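Local coordinates for A-adding tRNA nucleotidyltransferase (Aquifex aeolicus, PDB 4WBY), which adds the terminal adenosine to tRNAs ending in CC, using ATP and magnesium to complete the CCA end, at residues Tyr270-Leu273 and Tyr274-Ile277; Lys288-Leu291 and Glu292-Ser295; Lys305-Lys308 and Phe309-Ser313. One frame throughout, in Å; residues are numbered along the deposited sequence.

How the contacts relate
All three contacts are local, between residues three to five apart, and follow one another through consecutive helices in the helical part of this chain, the nucleotidyltransferase portion of a longer protein. Contact 1, on helix 271-278, is a core contact of almost wholly apolar side chains. Contact 2, at the end of helix 284-293, is divided: F290, L291 and M294 face inward, while K288 and E292 form a surface salt bridge. Contact 3, where helix 298-309 gives way to helix 311-320, lies at the surface, with lysine methylenes against phenylalanine rings and a bridging water. L276 CD2 of contact 1 lies 3.9 Å from L291 CD1 of contact 2 and L276 O 3.5 Å from M307 CE of contact 3.

Contact 1: residues Tyr270-Leu273 and Tyr274-Ile277; sequences YGWL and YLLI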
# COMPACT_ATOMS: atom_id res chain seq x y z
N TYR A 270 8.22 5.27 -2.99
CA TYR A 270 9.43 4.77 -2.34
C TYR A 270 9.37 3.32 -1.91
O TYR A 270 10.41 2.69 -1.72
CB TYR A 270 9.75 5.61 -1.10
CG TYR A 270 9.94 7.09 -1.33
CD1 TYR A 270 11.09 7.58 -1.95
CD2 TYR A 270 9.00 8.00 -0.87
CE1 TYR A 270 11.28 8.93 -2.14
CE2 TYR A 270 9.18 9.36 -1.06
CZ TYR A 270 10.32 9.82 -1.68
OH TYR A 270 10.49 11.17 -1.86
N GLY A 271 8.17 2.78 -1.73
CA GLY A 271 8.03 1.39 -1.33
C GLY A 271 8.79 0.43 -2.24
O GLY A 271 9.34 -0.57 -1.77
N TRP A 272 8.82 0.74 -3.53
CA TRP A 272 9.53 -0.11 -4.48
C TRP A 272 11.03 -0.16 -4.19
O TRP A 272 11.68 -1.17 -4.48
CB TRP A 272 9.30 0.37 -5.91
CG TRP A 272 7.90 0.18 -6.39
CD1 TRP A 272 6.95 1.14 -6.51
CD2 TRP A 272 7.29 -1.05 -6.79
NE1 TRP A 272 5.78 0.59 -6.98
CE2 TRP A 272 5.97 -0.76 -7.16
CE3 TRP A 272 7.75 -2.37 -6.89
CZ2 TRP A 272 5.08 -1.74 -7.61
CZ3 TRP A 272 6.87 -3.35 -7.34
CH2 TRP A 272 5.55 -3.02 -7.71
N LEU A 273 11.59 0.91 -3.62
CA LEU A 273 13.00 0.91 -3.27
C LEU A 273 13.33 -0.10 -2.18
O LEU A 273 14.37 -0.75 -2.22
CB LEU A 273 13.44 2.30 -2.81
CG LEU A 273 13.33 3.44 -3.82
CD1 LEU A 273 13.89 4.73 -3.21
CD2 LEU A 273 14.06 3.09 -5.09
N TYR A 274 12.44 -0.23 -1.20
CA TYR A 274 12.61 -1.26 -0.18
C TYR A 274 12.60 -2.63 -0.83
O TYR A 274 13.41 -3.49 -0.48
CB TYR A 274 11.51 -1.19 0.87
CG TYR A 274 11.58 0.01 1.78
CD1 TYR A 274 12.37 -0.01 2.93
CD2 TYR A 274 10.85 1.16 1.51
CE1 TYR A 274 12.43 1.08 3.77
CE2 TYR A 274 10.90 2.25 2.35
CZ TYR A 274 11.69 2.21 3.48
OH TYR A 274 11.74 3.30 4.31
N LEU A 275 11.68 -2.82 -1.77
CA LEU A 275 11.57 -4.10 -2.46
C LEU A 275 12.86 -4.42 -3.24
O LEU A 275 13.34 -5.55 -3.21
CB LEU A 275 10.37 -4.09 -3.40
CG LEU A 275 9.99 -5.47 -3.93
CD1 LEU A 275 9.37 -6.30 -2.82
CD2 LEU A 275 9.04 -5.31 -5.10
N LEU A 276 13.40 -3.42 -3.92
CA LEU A 276 14.65 -3.61 -4.66
C LEU A 276 15.80 -4.03 -3.74
O LEU A 276 16.58 -4.91 -4.09
CB LEU A 276 15.06 -2.34 -5.41
CG LEU A 276 14.13 -1.95 -6.56
CD1 LEU A 276 14.66 -0.71 -7.27
CD2 LEU A 276 13.98 -3.09 -7.55
N ILE A 277 15.90 -3.39 -2.58
CA ILE A 277 16.92 -3.80 -1.60
C ILE A 277 16.66 -5.23 -1.11
O ILE A 277 17.59 -6.03 -1.01
CB ILE A 277 16.97 -2.82 -0.40
CG1 ILE A 277 17.46 -1.44 -0.83
CG2 ILE A 277 17.85 -3.37 0.72
CD1 ILE A 277 18.77 -1.46 -1.61
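The first turns of the buried helix 271-278 bring W272 and L275 together one turn apart, side by side and pointing the same way. The leucine does the touching with CD2, which lies 3.7 Å from W272 CE3 and equally near CZ3, meeting the six-membered ring obliquely. With CG of L275 anti to its own amide nitrogen (chi1 -167°), the branch swings back along the helix toward the indole. In L276, by contrast, CG lies beside the backbone N and so against W272 O, 3.3 Å away, the carbonyl that also accepts a bond from the amide (L276 N to W272 O 2.9 Å). The next pair is looser, L273 CD2 to L276 CD1 4.4 Å. Y274 turns its ring back over the helix start, with G271 O near the ring plane at its edge and Y274 CD2 3.6 Å from Y270 O. Two further backbone bonds, L275 N to G271 O and I277 N to L273 O, continue the helical i to i+4 series. The arrangement is that of a short buried helix in the helical part of this nucleotidyltransferase, which follows the seven-stranded sheet in the chain, packed by helices 243-262, 298-309 and 336-342.

Contact 2: residues Lys288-Leu291 and Glu292-Ser295; sequences KHFL and EEMS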
# COMPACT_ATOMS: atom_id res chain seq x y z
N LYS A 288 14.20 -10.05 -12.00
CA LYS A 288 13.51 -9.47 -13.15
C LYS A 288 12.10 -10.05 -13.28
O LYS A 288 11.13 -9.32 -13.44
CB LYS A 288 14.32 -9.71 -14.43
CG LYS A 288 13.63 -9.30 -15.73
CD LYS A 288 14.55 -9.53 -16.94
CE LYS A 288 13.87 -9.17 -18.25
NZ LYS A 288 12.81 -10.16 -18.62
N HIS A 289 12.01 -11.38 -13.20
CA HIS A 289 10.73 -12.08 -13.29
C HIS A 289 9.78 -11.69 -12.16
O HIS A 289 8.58 -11.52 -12.38
CB HIS A 289 10.93 -13.59 -13.29
CG HIS A 289 9.66 -14.37 -13.32
ND1 HIS A 289 8.93 -14.56 -14.48
CD2 HIS A 289 8.97 -15.00 -12.34
CE1 HIS A 289 7.85 -15.27 -14.21
NE2 HIS A 289 7.85 -15.55 -12.92
N PHE A 290 10.31 -11.57 -10.94
CA PHE A 290 9.49 -11.20 -9.80
C PHE A 290 8.92 -9.79 -9.98
O PHE A 290 7.74 -9.55 -9.73
CB PHE A 290 10.28 -11.29 -8.49
CG PHE A 290 9.50 -10.85 -7.28
CD1 PHE A 290 8.42 -11.60 -6.83
CD2 PHE A 290 9.85 -9.70 -6.59
CE1 PHE A 290 7.70 -11.20 -5.72
CE2 PHE A 290 9.13 -9.30 -5.47
CZ PHE A 290 8.06 -10.05 -5.04
N LEU A 291 9.75 -8.87 -10.45
CA LEU A 291 9.25 -7.51 -10.64
C LEU A 291 8.20 -7.47 -11.75
O LEU A 291 7.25 -6.70 -11.66
CB LEU A 291 10.39 -6.54 -10.95
CG LEU A 291 11.36 -6.30 -9.79
CD1 LEU A 291 12.52 -5.44 -10.25
CD2 LEU A 291 10.67 -5.67 -8.58
N GLU A 292 8.35 -8.30 -12.77
CA GLU A 292 7.33 -8.39 -13.81
C GLU A 292 6.04 -8.99 -13.25
O GLU A 292 4.94 -8.56 -13.59
CB GLU A 292 7.86 -9.20 -15.00
CG GLU A 292 8.95 -8.46 -15.77
CD GLU A 292 9.58 -9.28 -16.88
OE1 GLU A 292 9.29 -10.49 -16.99
OE2 GLU A 292 10.36 -8.69 -17.65
N GLU A 293 6.17 -9.98 -12.38
CA GLU A 293 5.03 -10.58 -11.71
C GLU A 293 4.29 -9.55 -10.84
O GLU A 293 3.07 -9.57 -10.71
CB GLU A 293 5.49 -11.76 -10.86
CG GLU A 293 4.39 -12.53 -10.21
CD GLU A 293 4.87 -13.88 -9.72
OE1 GLU A 293 6.06 -13.99 -9.35
OE2 GLU A 293 4.07 -14.83 -9.74
N MET A 294 5.07 -8.65 -10.26
CA MET A 294 4.54 -7.56 -9.45
C MET A 294 3.98 -6.40 -10.29
O MET A 294 3.49 -5.43 -9.74
CB MET A 294 5.64 -7.02 -8.52
CG MET A 294 6.06 -7.97 -7.40
SD MET A 294 4.88 -8.00 -6.04
CE MET A 294 5.24 -6.42 -5.29
N SER A 295 4.08 -6.51 -11.62
CA SER A 295 3.73 -5.41 -12.52
C SER A 295 4.42 -4.12 -12.09
O SER A 295 3.82 -3.04 -12.09
CB SER A 295 2.22 -5.20 -12.58
OG SER A 295 1.56 -6.35 -13.10
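M294 has CG anti to its carbonyl carbon (chi1 -69°), which sets that atom over one face of F290, whose own CG is anti to the amide nitrogen (chi1 177°), so that the ring stands out from the helix beside the methionine, its far end leaning toward it. CG of M294 lies 3.9 Å from the centroid of the F290 ring, displaced toward the rim near CZ, as a CH-pi contact. Chi2 then brings the sulfur obliquely to the ring in a Met-aromatic contact, SD of M294 being 4.6 Å from the same F290 centroid, and chi3 turns only the methyl. An alanine in place of F290 would remove the ring, which would probably leave the M294 methylene and sulfur without their aromatic partner and the thioether chain freer to turn. On the exposed side K288 and E292 form a salt bridge, K288 NZ to E292 OE2 3.0 Å, on the syn side of the carboxylate but 33° out of its plane. The aliphatic part of E292 lies against the backbone, with E292 CG 3.3 Å from K288 O. The carboxylate of E293, steeply inclined to the F290 ring, pairs with R203. M294 N to F290 O is the last regular bond of the helix; the chain then closes in a Schellman motif, with S295 at positive phi and S295 N bonded to E292 O (3.0 Å). M294 fits against I210 and L214 of helix 203-214 and reaches W272, while F290 and L291 pack on L275, so the end of helix 284-293 is set between helices 203-214 and 271-278.

Contact 3: residues Lys305-Lys308 and Phe309-Ser313; sequences KFMK and FKLGS
The backbone leaves helix 298-309 and enters helix 311-320 almost at once, with F306 O accepting both K310 N at 2.9 Å and, weakly, L311 N, while F309 N still closes a helical bond to K305 O. The F306 ring receives K310, four residues on: CB of K310 stands over the centre of one face, 3.7 Å from the F306 centroid and 13° off the normal, a CH-pi contact. The two side chains cross at about a right angle, and K310 CD also comes within 3.7 Å of F306 CD2, so that the methylenes rather than the charged end lie on the ring. L311, the buried residue here, packs on F306 and M307. With its CG anti to the amide nitrogen (chi1 -173°), chi2 (61°) puts L311 CD2 at M307 CG, 3.8 Å away, and CD1 at F306 CE1. F309 sets its ring against the previous turn, with K305 O at the edge and in plane, 3.4 Å from F309 CD1, and K305 CG touching F309 CD1 as the two side chains cross at a slant; the same ring meets Y284 edge-to-face. A water accepts from G312 N and donates to K308 O, each at 2.9 Å, bridging the two helices. F306, M307 and L311 rest on helix 336-342, while K308 NZ bonds to the carbonyls of S280 and L282. This is a tight helix-helix junction, in which one carbonyl and one water span the break between successive helices of the same helical part.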
# COMPACT_ATOMS: atom_id res chain seq x y z
N LYS A 305 17.59 -3.41 -13.11
CA LYS A 305 18.57 -3.84 -14.09
C LYS A 305 19.86 -3.06 -13.89
O LYS A 305 20.97 -3.62 -13.94
CB LYS A 305 18.03 -3.67 -15.51
CG LYS A 305 18.97 -4.16 -16.62
CD LYS A 305 18.31 -3.96 -17.98
CE LYS A 305 19.11 -4.57 -19.11
NZ LYS A 305 18.40 -4.37 -20.40
N PHE A 306 19.72 -1.76 -13.65
CA PHE A 306 20.86 -0.89 -13.42
C PHE A 306 21.63 -1.30 -12.16
O PHE A 306 22.86 -1.36 -12.16
CB PHE A 306 20.41 0.58 -13.31
CG PHE A 306 21.54 1.56 -13.39
CD1 PHE A 306 22.25 1.92 -12.25
CD2 PHE A 306 21.91 2.11 -14.61
CE1 PHE A 306 23.31 2.82 -12.33
CE2 PHE A 306 22.96 3.02 -14.70
CZ PHE A 306 23.67 3.38 -13.56
N MET A 307 20.88 -1.58 -11.10
CA MET A 307 21.44 -2.04 -9.84
C MET A 307 22.31 -3.28 -10.07
O MET A 307 23.42 -3.38 -9.54
CB MET A 307 20.31 -2.34 -8.82
CG MET A 307 20.79 -2.52 -7.39
SD MET A 307 19.47 -2.79 -6.18
CE MET A 307 18.98 -4.46 -6.60
N LYS A 308 21.82 -4.21 -10.88
CA LYS A 308 22.54 -5.47 -11.06
C LYS A 308 23.75 -5.34 -12.00
O LYS A 308 24.82 -5.87 -11.69
CB LYS A 308 21.59 -6.56 -11.58
CG LYS A 308 20.41 -6.85 -10.66
CD LYS A 308 20.84 -7.21 -9.25
CE LYS A 308 21.45 -8.60 -9.22
NZ LYS A 308 21.70 -9.05 -7.83
N PHE A 309 23.59 -4.64 -13.12
CA PHE A 309 24.62 -4.59 -14.15
C PHE A 309 25.59 -3.42 -14.06
O PHE A 309 26.80 -3.58 -14.33
CB PHE A 309 23.97 -4.54 -15.53
CG PHE A 309 23.46 -5.87 -16.00
CD1 PHE A 309 22.20 -6.31 -15.64
CD2 PHE A 309 24.25 -6.67 -16.82
CE1 PHE A 309 21.73 -7.54 -16.08
CE2 PHE A 309 23.80 -7.89 -17.25
CZ PHE A 309 22.53 -8.33 -16.88
N LYS A 310 25.09 -2.25 -13.71
CA LYS A 310 25.84 -1.02 -13.92
C LYS A 310 26.23 -0.30 -12.65
O LYS A 310 27.15 0.50 -12.65
CB LYS A 310 25.02 -0.06 -14.81
CG LYS A 310 24.65 -0.65 -16.16
CD LYS A 310 24.09 0.40 -17.10
CE LYS A 310 23.83 -0.19 -18.48
NZ LYS A 310 25.06 -0.79 -19.06
N LEU A 311 25.54 -0.58 -11.55
CA LEU A 311 25.75 0.20 -10.34
C LEU A 311 27.13 -0.02 -9.74
O LEU A 311 27.72 0.90 -9.17
CB LEU A 311 24.64 -0.11 -9.32
CG LEU A 311 24.56 0.72 -8.04
CD1 LEU A 311 24.31 2.18 -8.37
CD2 LEU A 311 23.47 0.19 -7.11
N GLY A 312 27.67 -1.23 -9.88
CA GLY A 312 29.00 -1.52 -9.38
C GLY A 312 30.03 -0.61 -10.02
O GLY A 312 30.83 0.03 -9.33
N SER A 313 30.01 -0.54 -11.35
CA SER A 313 30.95 0.31 -12.06
C SER A 313 30.70 1.78 -11.73
O SER A 313 31.64 2.55 -11.55
CB SER A 313 30.84 0.08 -13.57
OG SER A 313 31.68 0.97 -14.27
O HOH W 1 26.54 -3.83 -10.64